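Local coordinates for protein Baccell_00856 (Bacteroides cellulosilyticus DSM 14838, PDB 5MVH) that is probably a rhamnosidase, a beta-propeller glycoside hydrolase that would cleave rhamnose from its glycan substrates, at residues E293-R298 with S313-P318; E342-F347 with V356-A361. All blocks are in the same frame, centred on the assembly; numbering follows the deposited sequence.

Contact 1: E293-R298 with S313-P318; sequences EVPQYR and SNRHTP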
ATOM      1  N   GLU A 293      -3.854   9.439 -25.706  1.00 20.22           N
ATOM      2  CA  GLU A 293      -3.129   8.186 -25.629  1.00 20.37           C
ATOM      3  C   GLU A 293      -2.292   8.119 -24.350  1.00 17.89           C
ATOM      4  O   GLU A 293      -1.600   7.110 -24.125  1.00 15.23           O
ATOM      5  CB  GLU A 293      -2.161   8.020 -26.816  1.00 23.18           C
ATOM      6  CG  GLU A 293      -2.788   7.934 -28.203  1.00 25.35           C
ATOM      7  CD  GLU A 293      -3.367   6.564 -28.540  1.00 27.48           C
ATOM      8  OE1 GLU A 293      -3.233   5.609 -27.738  1.00 28.90           O
ATOM      9  OE2 GLU A 293      -3.944   6.452 -29.642  1.00 29.00           O
ATOM     10  N   VAL A 294      -2.313   9.185 -23.538  1.00 16.02           N
ATOM     11  CA  VAL A 294      -1.315   9.328 -22.478  1.00 15.81           C
ATOM     12  C   VAL A 294      -1.939   9.157 -21.109  1.00 14.55           C
ATOM     13  O   VAL A 294      -2.671  10.032 -20.672  1.00 15.66           O
ATOM     14  CB  VAL A 294      -0.553  10.676 -22.560  1.00 15.44           C
ATOM     15  CG1 VAL A 294       0.577  10.704 -21.527  1.00 15.54           C
ATOM     16  CG2 VAL A 294       0.036  10.872 -23.945  1.00 15.85           C
ATOM     17  N   PRO A 295      -1.611   8.048 -20.401  1.00 13.69           N
ATOM     18  CA  PRO A 295      -2.052   7.947 -19.006  1.00 12.93           C
ATOM     19  C   PRO A 295      -1.481   9.056 -18.126  1.00 12.00           C
ATOM     20  O   PRO A 295      -0.349   9.459 -18.309  1.00 11.76           O
ATOM     21  CB  PRO A 295      -1.541   6.561 -18.578  1.00 12.91           C
ATOM     22  CG  PRO A 295      -1.368   5.836 -19.833  1.00 13.03           C
ATOM     23  CD  PRO A 295      -0.793   6.884 -20.756  1.00 13.02           C
ATOM     24  N   GLN A 296      -2.287   9.560 -17.196  1.00 11.33           N
ATOM     25  CA  GLN A 296      -1.870  10.612 -16.293  1.00 11.47           C
ATOM     26  C   GLN A 296      -2.186  10.218 -14.865  1.00 11.19           C
ATOM     27  O   GLN A 296      -3.248   9.661 -14.595  1.00 10.55           O
ATOM     28  CB  GLN A 296      -2.626  11.898 -16.566  1.00 11.57           C
ATOM     29  CG  GLN A 296      -2.513  12.436 -17.991  1.00 11.73           C
ATOM     30  CD  GLN A 296      -1.183  13.123 -18.308  1.00 12.84           C
ATOM     31  OE1 GLN A 296      -0.342  13.389 -17.421  1.00 12.28           O
ATOM     32  NE2 GLN A 296      -0.983  13.413 -19.587  1.00 13.63           N
ATOM     33  N   TYR A 297      -1.313  10.601 -13.951  1.00 11.28           N
ATOM     34  CA  TYR A 297      -1.614  10.500 -12.529  1.00 10.89           C
ATOM     35  C   TYR A 297      -2.809  11.349 -12.113  1.00 11.17           C
ATOM     36  O   TYR A 297      -2.989  12.484 -12.580  1.00 10.63           O
ATOM     37  CB  TYR A 297      -0.394  10.898 -11.701  1.00 11.09           C
ATOM     38  CG  TYR A 297       0.757   9.899 -11.715  1.00 10.80           C
ATOM     39  CD1 TYR A 297       0.657   8.695 -11.022  1.00 10.89           C
ATOM     40  CD2 TYR A 297       1.946  10.169 -12.407  1.00 10.83           C
ATOM     41  CE1 TYR A 297       1.689   7.789 -11.010  1.00 10.49           C
ATOM     42  CE2 TYR A 297       3.017   9.273 -12.390  1.00 10.52           C
ATOM     43  CZ  TYR A 297       2.885   8.091 -11.685  1.00 10.98           C
ATOM     44  OH  TYR A 297       3.945   7.224 -11.629  1.00 10.85           O
ATOM     45  N   ARG A 298      -3.610  10.793 -11.219  1.00 11.55           N
ATOM     46  CA  ARG A 298      -4.806  11.442 -10.711  1.00 11.89           C
ATOM     47  C   ARG A 298      -4.846  11.395  -9.189  1.00 12.66           C
ATOM     48  O   ARG A 298      -4.198  10.543  -8.568  1.00 12.62           O
ATOM     49  CB  ARG A 298      -6.065  10.757 -11.222  1.00 11.82           C
ATOM     50  CG  ARG A 298      -6.047  10.323 -12.662  1.00 11.77           C
ATOM     51  CD  ARG A 298      -6.319  11.483 -13.595  1.00 11.19           C
ATOM     52  NE  ARG A 298      -6.113  11.064 -14.985  1.00 10.94           N
ATOM     53  CZ  ARG A 298      -6.757  11.543 -16.042  1.00 10.76           C
ATOM     54  NH1 ARG A 298      -7.698  12.458 -15.902  1.00 11.39           N
ATOM     55  NH2 ARG A 298      -6.443  11.091 -17.261  1.00 11.27           N
ATOM     56  N   SER A 313      -0.363  15.040 -12.961  1.00 14.93           N
ATOM     57  CA  SER A 313       0.782  15.116 -13.854  1.00 15.12           C
ATOM     58  C   SER A 313       0.441  15.842 -15.170  1.00 15.71           C
ATOM     59  O   SER A 313      -0.726  16.145 -15.470  1.00 15.47           O
ATOM     60  CB  SER A 313       1.267  13.703 -14.158  1.00 14.99           C
ATOM     61  OG  SER A 313       0.248  12.908 -14.726  1.00 14.24           O
ATOM     62  N   ASN A 314       1.486  16.101 -15.945  1.00 16.20           N
ATOM     63  CA  ASN A 314       1.358  16.678 -17.267  1.00 16.94           C
ATOM     64  C   ASN A 314       2.255  15.912 -18.231  1.00 15.81           C
ATOM     65  O   ASN A 314       3.224  16.450 -18.821  1.00 15.29           O
ATOM     66  CB  ASN A 314       1.697  18.167 -17.235  1.00 19.40           C
ATOM     67  CG  ASN A 314       1.363  18.851 -18.537  1.00 21.96           C
ATOM     68  OD1 ASN A 314       0.474  18.409 -19.271  1.00 25.94           O
ATOM     69  ND2 ASN A 314       2.087  19.910 -18.849  1.00 24.79           N
ATOM     70  N   ARG A 315       1.944  14.636 -18.350  1.00 14.04           N
ATOM     71  CA  ARG A 315       2.747  13.710 -19.154  1.00 13.74           C
ATOM     72  C   ARG A 315       2.454  13.864 -20.644  1.00 14.13           C
ATOM     73  O   ARG A 315       1.414  14.386 -21.039  1.00 13.66           O
ATOM     74  CB  ARG A 315       2.510  12.265 -18.723  1.00 13.03           C
ATOM     75  CG  ARG A 315       2.666  12.038 -17.204  1.00 13.33           C
ATOM     76  CD  ARG A 315       2.504  10.564 -16.832  1.00 12.99           C
ATOM     77  NE  ARG A 315       3.614   9.793 -17.358  1.00 14.23           N
ATOM     78  CZ  ARG A 315       3.639   9.060 -18.483  1.00 13.88           C
ATOM     79  NH1 ARG A 315       2.570   8.913 -19.263  1.00 13.69           N
ATOM     80  NH2 ARG A 315       4.772   8.466 -18.817  1.00 13.86           N
ATOM     81  N   HIS A 316       3.386  13.399 -21.462  1.00 15.26           N
ATOM     82  CA  HIS A 316       3.207  13.390 -22.902  1.00 16.80           C
ATOM     83  C   HIS A 316       3.617  12.084 -23.590  1.00 16.46           C
ATOM     84  O   HIS A 316       3.543  12.020 -24.804  1.00 16.20           O
ATOM     85  CB  HIS A 316       3.998  14.558 -23.510  1.00 18.15           C
ATOM     86  CG  HIS A 316       5.466  14.477 -23.265  1.00 19.54           C
ATOM     87  ND1 HIS A 316       6.328  13.822 -24.121  1.00 20.95           N
ATOM     88  CD2 HIS A 316       6.226  14.936 -22.241  1.00 20.65           C
ATOM     89  CE1 HIS A 316       7.557  13.892 -23.637  1.00 21.61           C
ATOM     90  NE2 HIS A 316       7.522  14.560 -22.497  1.00 20.84           N
ATOM     91  N   THR A 317       3.997  11.051 -22.832  1.00 16.28           N
ATOM     92  CA  THR A 317       4.485   9.801 -23.377  1.00 15.96           C
ATOM     93  C   THR A 317       3.454   8.685 -23.142  1.00 16.15           C
ATOM     94  O   THR A 317       3.156   8.332 -21.989  1.00 16.54           O
ATOM     95  CB  THR A 317       5.803   9.370 -22.723  1.00 16.64           C
ATOM     96  OG1 THR A 317       6.708  10.481 -22.684  1.00 18.40           O
ATOM     97  CG2 THR A 317       6.422   8.223 -23.481  1.00 16.72           C
ATOM     98  N   PRO A 318       2.915   8.119 -24.227  1.00 15.91           N
ATOM     99  CA  PRO A 318       1.985   7.007 -24.084  1.00 15.93           C
ATOM    100  C   PRO A 318       2.600   5.718 -23.543  1.00 15.52           C
ATOM    101  O   PRO A 318       3.818   5.462 -23.714  1.00 14.29           O
ATOM    102  CB  PRO A 318       1.487   6.740 -25.517  1.00 15.95           C
ATOM    103  CG  PRO A 318       2.042   7.789 -26.370  1.00 16.44           C
ATOM    104  CD  PRO A 318       3.142   8.488 -25.643  1.00 16.24           C
TER
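Q296 carries most of the polar contact between E293-R298 and S313-P318, its carboxamide lying against the backbone of R315 like a strand partner. OE1 of Q296 accepts from R315 N at 2.8 Å and from the hydroxyl of S313, each donor in the carbonyl plane and on a lone pair, while Q296 NE2 gives a hydrogen to R315 O at 3.0 Å from above that carbonyl's plane. A bend at chi2 (-76°) turns the amide along R315 and lets both its ends be used. S313 OG works in both directions: it donates to Q296 OE1 at 2.8 Å and receives the backbone N-H of Y297. The hydroxyl also lies near the plane of the Y297 ring, at its edge.

Charge-assisted bonding comes from R315, whose chain bends at chi3 (68°) so that NH1 reaches back to two carbonyls, P295 O at 3.1 Å across the contact and T317 O at 2.8 Å in its own segment. NE of the same guanidinium forms a salt bridge with D349.

Carbon contacts complete the interface: V294 CG1 lies 3.5 Å from R315 NH1, and V294 CG2 approaches P318 CD at 4.3 Å.

The segments lie at one edge of a propeller-type four-stranded sheet, where the chain leaving strand 307-311 runs on, roughly antiparallel, beside the residues that lead into strand 296-302. Since side chains supply at least one atom of every hydrogen bond across it, this junction depends on amide, hydroxyl and guanidinium groups instead of regular strand pairing.

Contact 2: E342-F347 with V356-A361; sequences EIFYIF and VSLAHA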
ATOM      1  N   GLU A 342      -2.533  20.015   2.197  1.00 19.78           N
ATOM      2  CA  GLU A 342      -1.195  19.882   1.617  1.00 18.67           C
ATOM      3  C   GLU A 342      -1.012  18.404   1.238  1.00 16.88           C
ATOM      4  O   GLU A 342      -1.338  17.499   2.029  1.00 16.38           O
ATOM      5  CB  GLU A 342      -0.109  20.344   2.597  1.00 18.95           C
ATOM      6  CG  GLU A 342       1.293  20.369   1.996  1.00 19.95           C
ATOM      7  CD  GLU A 342       2.377  20.692   3.013  1.00 21.11           C
ATOM      8  OE1 GLU A 342       2.077  20.817   4.218  1.00 25.17           O
ATOM      9  OE2 GLU A 342       3.541  20.818   2.626  1.00 20.39           O
ATOM     10  N   ILE A 343      -0.563  18.170   0.001  1.00 16.00           N
ATOM     11  CA  ILE A 343      -0.423  16.828  -0.571  1.00 15.40           C
ATOM     12  C   ILE A 343       1.017  16.553  -1.012  1.00 14.13           C
ATOM     13  O   ILE A 343       1.578  17.315  -1.806  1.00 14.23           O
ATOM     14  CB  ILE A 343      -1.275  16.626  -1.859  1.00 15.50           C
ATOM     15  CG1 ILE A 343      -2.701  17.118  -1.680  1.00 16.78           C
ATOM     16  CG2 ILE A 343      -1.308  15.149  -2.254  1.00 16.46           C
ATOM     17  CD1 ILE A 343      -3.453  16.403  -0.576  1.00 16.76           C
ATOM     18  N   PHE A 344       1.568  15.439  -0.539  1.00 13.41           N
ATOM     19  CA  PHE A 344       2.796  14.857  -1.098  1.00 13.51           C
ATOM     20  C   PHE A 344       2.396  13.628  -1.899  1.00 12.69           C
ATOM     21  O   PHE A 344       1.778  12.703  -1.353  1.00 11.44           O
ATOM     22  CB  PHE A 344       3.753  14.440   0.022  1.00 14.01           C
ATOM     23  CG  PHE A 344       4.269  15.583   0.861  1.00 15.00           C
ATOM     24  CD1 PHE A 344       3.461  16.181   1.822  1.00 15.80           C
ATOM     25  CD2 PHE A 344       5.584  16.030   0.726  1.00 16.05           C
ATOM     26  CE1 PHE A 344       3.941  17.222   2.615  1.00 16.41           C
ATOM     27  CE2 PHE A 344       6.075  17.063   1.531  1.00 16.77           C
ATOM     28  CZ  PHE A 344       5.244  17.664   2.469  1.00 16.24           C
ATOM     29  N   TYR A 345       2.739  13.628  -3.186  1.00 12.22           N
ATOM     30  CA  TYR A 345       2.301  12.610  -4.128  1.00 12.02           C
ATOM     31  C   TYR A 345       3.567  12.045  -4.727  1.00 12.16           C
ATOM     32  O   TYR A 345       4.280  12.731  -5.509  1.00 12.37           O
ATOM     33  CB  TYR A 345       1.372  13.266  -5.160  1.00 12.15           C
ATOM     34  CG  TYR A 345       0.608  12.344  -6.080  1.00 11.27           C
ATOM     35  CD1 TYR A 345       1.263  11.633  -7.096  1.00 10.96           C
ATOM     36  CD2 TYR A 345      -0.779  12.225  -5.993  1.00 10.80           C
ATOM     37  CE1 TYR A 345       0.551  10.806  -7.964  1.00 11.15           C
ATOM     38  CE2 TYR A 345      -1.480  11.400  -6.849  1.00 10.48           C
ATOM     39  CZ  TYR A 345      -0.819  10.711  -7.848  1.00 10.47           C
ATOM     40  OH  TYR A 345      -1.498   9.885  -8.682  1.00 10.22           O
ATOM     41  N   ILE A 346       3.885  10.807  -4.351  1.00 11.88           N
ATOM     42  CA  ILE A 346       5.170  10.207  -4.689  1.00 12.37           C
ATOM     43  C   ILE A 346       5.008   9.287  -5.913  1.00 12.49           C
ATOM     44  O   ILE A 346       4.099   8.437  -5.951  1.00 12.36           O
ATOM     45  CB  ILE A 346       5.749   9.411  -3.485  1.00 12.71           C
ATOM     46  CG1 ILE A 346       5.845  10.289  -2.208  1.00 13.40           C
ATOM     47  CG2 ILE A 346       7.078   8.784  -3.862  1.00 12.95           C
ATOM     48  CD1 ILE A 346       6.809  11.468  -2.291  1.00 13.98           C
ATOM     49  N   PHE A 347       5.903   9.425  -6.884  1.00 11.58           N
ATOM     50  CA  PHE A 347       5.810   8.686  -8.123  1.00 12.04           C
ATOM     51  C   PHE A 347       7.188   8.410  -8.726  1.00 12.45           C
ATOM     52  O   PHE A 347       8.223   8.784  -8.177  1.00 12.42           O
ATOM     53  CB  PHE A 347       4.855   9.401  -9.116  1.00 12.18           C
ATOM     54  CG  PHE A 347       5.394  10.688  -9.720  1.00 12.83           C
ATOM     55  CD1 PHE A 347       5.357  11.895  -9.012  1.00 13.45           C
ATOM     56  CD2 PHE A 347       5.904  10.708 -11.035  1.00 12.83           C
ATOM     57  CE1 PHE A 347       5.861  13.080  -9.580  1.00 13.29           C
ATOM     58  CE2 PHE A 347       6.397  11.886 -11.603  1.00 12.93           C
ATOM     59  CZ  PHE A 347       6.358  13.078 -10.879  1.00 13.07           C
ATOM     60  N   VAL A 356      13.121   8.770  -8.184  1.00 15.38           N
ATOM     61  CA  VAL A 356      12.083   9.006  -7.193  1.00 14.78           C
ATOM     62  C   VAL A 356      11.645  10.445  -7.399  1.00 14.64           C
ATOM     63  O   VAL A 356      12.488  11.330  -7.363  1.00 14.23           O
ATOM     64  CB  VAL A 356      12.615   8.846  -5.758  1.00 15.01           C
ATOM     65  CG1 VAL A 356      11.515   9.223  -4.748  1.00 15.56           C
ATOM     66  CG2 VAL A 356      13.145   7.416  -5.564  1.00 15.20           C
ATOM     67  N   SER A 357      10.344  10.678  -7.589  1.00 13.74           N
ATOM     68  CA  SER A 357       9.819  12.024  -7.836  1.00 14.16           C
ATOM     69  C   SER A 357       8.687  12.370  -6.877  1.00 14.39           C
ATOM     70  O   SER A 357       7.985  11.478  -6.352  1.00 13.54           O
ATOM     71  CB  SER A 357       9.324  12.149  -9.260  1.00 13.91           C
ATOM     72  OG  SER A 357      10.408  12.020 -10.157  1.00 13.78           O
ATOM     73  N   LEU A 358       8.562  13.675  -6.649  1.00 14.30           N
ATOM     74  CA  LEU A 358       7.562  14.270  -5.790  1.00 13.39           C
ATOM     75  C   LEU A 358       6.726  15.258  -6.588  1.00 13.69           C
ATOM     76  O   LEU A 358       7.263  16.201  -7.193  1.00 12.89           O
ATOM     77  CB  LEU A 358       8.202  14.999  -4.615  1.00 13.67           C
ATOM     78  CG  LEU A 358       7.294  15.891  -3.763  1.00 13.95           C
ATOM     79  CD1 LEU A 358       6.189  15.085  -3.118  1.00 14.00           C
ATOM     80  CD2 LEU A 358       8.112  16.667  -2.727  1.00 14.42           C
ATOM     81  N   ALA A 359       5.413  15.031  -6.569  1.00 13.43           N
ATOM     82  CA  ALA A 359       4.439  16.019  -6.995  1.00 13.34           C
ATOM     83  C   ALA A 359       3.838  16.582  -5.711  1.00 13.80           C
ATOM     84  O   ALA A 359       3.295  15.833  -4.901  1.00 13.52           O
ATOM     85  CB  ALA A 359       3.371  15.371  -7.872  1.00 13.24           C
ATOM     86  N   HIS A 360       3.972  17.890  -5.491  1.00 14.50           N
ATOM     87  CA  HIS A 360       3.544  18.504  -4.233  1.00 14.94           C
ATOM     88  C   HIS A 360       2.507  19.572  -4.501  1.00 15.87           C
ATOM     89  O   HIS A 360       2.687  20.352  -5.424  1.00 14.58           O
ATOM     90  CB  HIS A 360       4.736  19.108  -3.489  1.00 15.72           C
ATOM     91  CG  HIS A 360       4.368  19.814  -2.224  1.00 16.36           C
ATOM     92  ND1 HIS A 360       4.165  21.174  -2.168  1.00 17.08           N
ATOM     93  CD2 HIS A 360       4.177  19.353  -0.959  1.00 17.31           C
ATOM     94  CE1 HIS A 360       3.856  21.526  -0.930  1.00 17.00           C
ATOM     95  NE2 HIS A 360       3.862  20.441  -0.172  1.00 18.74           N
ATOM     96  N   ALA A 361       1.426  19.594  -3.701  1.00 15.18           N
ATOM     97  CA  ALA A 361       0.436  20.650  -3.764  1.00 15.88           C
ATOM     98  C   ALA A 361       0.334  21.285  -2.396  1.00 16.07           C
ATOM     99  O   ALA A 361       0.135  20.589  -1.405  1.00 16.08           O
ATOM    100  CB  ALA A 361      -0.911  20.095  -4.188  1.00 15.98           C
TER
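H360 and E342 meet at one end of an antiparallel beta hairpin, the two middle strands of a four-stranded sheet of the beta-propeller. The imidazole NE2 donates to E342 OE2 at 2.8 Å, almost straight, on the carboxylate's anti lone pair; the oxygen lies in the ring plane, yet the carboxylate itself stands nearly perpendicular to the ring. E342 gets there with CG anti to its backbone N (chi1 -174°) and the chain extended beyond.

The same imidazole turns its edge to F344 in a T-shaped stack. CD2 of H360 sits over the centre of the phenyl face, with the ring centroids 4.9 Å apart and the planes at 70°. Replacing H360 by an alanine would probably leave the E342 carboxylate without its N-H donor and open a gap over the face of F344. L358 continues this side of the sheet, its CD1 touching F344 CD2 obliquely and meeting I346 CD1 at 3.8 Å; L397, from strand 397-402, covers F344 and I346.

On the face that carries I343, Y345 and F347, the side chains of strand 357-361 are small. A359 and A361 pack CB to CB against Y345 and I343, and the Y345 hydroxyl goes on to R298 O in the neighbouring sheet. S357 OG is held by D373.

Between the two layers of side chains the backbones pair in regular register, I343 with A361, Y345 with A359 and F347 with S357 being the hydrogen-bonded pairs. At the last of them the F347 ring, with chi1 at 72°, folds over its partner, placing S357 CB 3.6 Å from the ring centroid in a CH-pi contact.

Along the chain the two contacts come in series, neither enclosing nor crossing the other. Contact 1 closes first: strand 296-302 leads through a short connection to strand 307-311, the outermost of its four-stranded sheet, and the segment after it runs on beside the residues that lead into 296-302. The chain then passes through a partly disordered loop to strand 335-339, and contact 2 closes the hairpin of the next sheet across the loop between 342-347 and 357-361. Although their centres are 16 Å apart, the contacts touch through Y345 and R298, and the rings of Y297 and F347 meet. Together they tie two successive propeller-type sheets to each other.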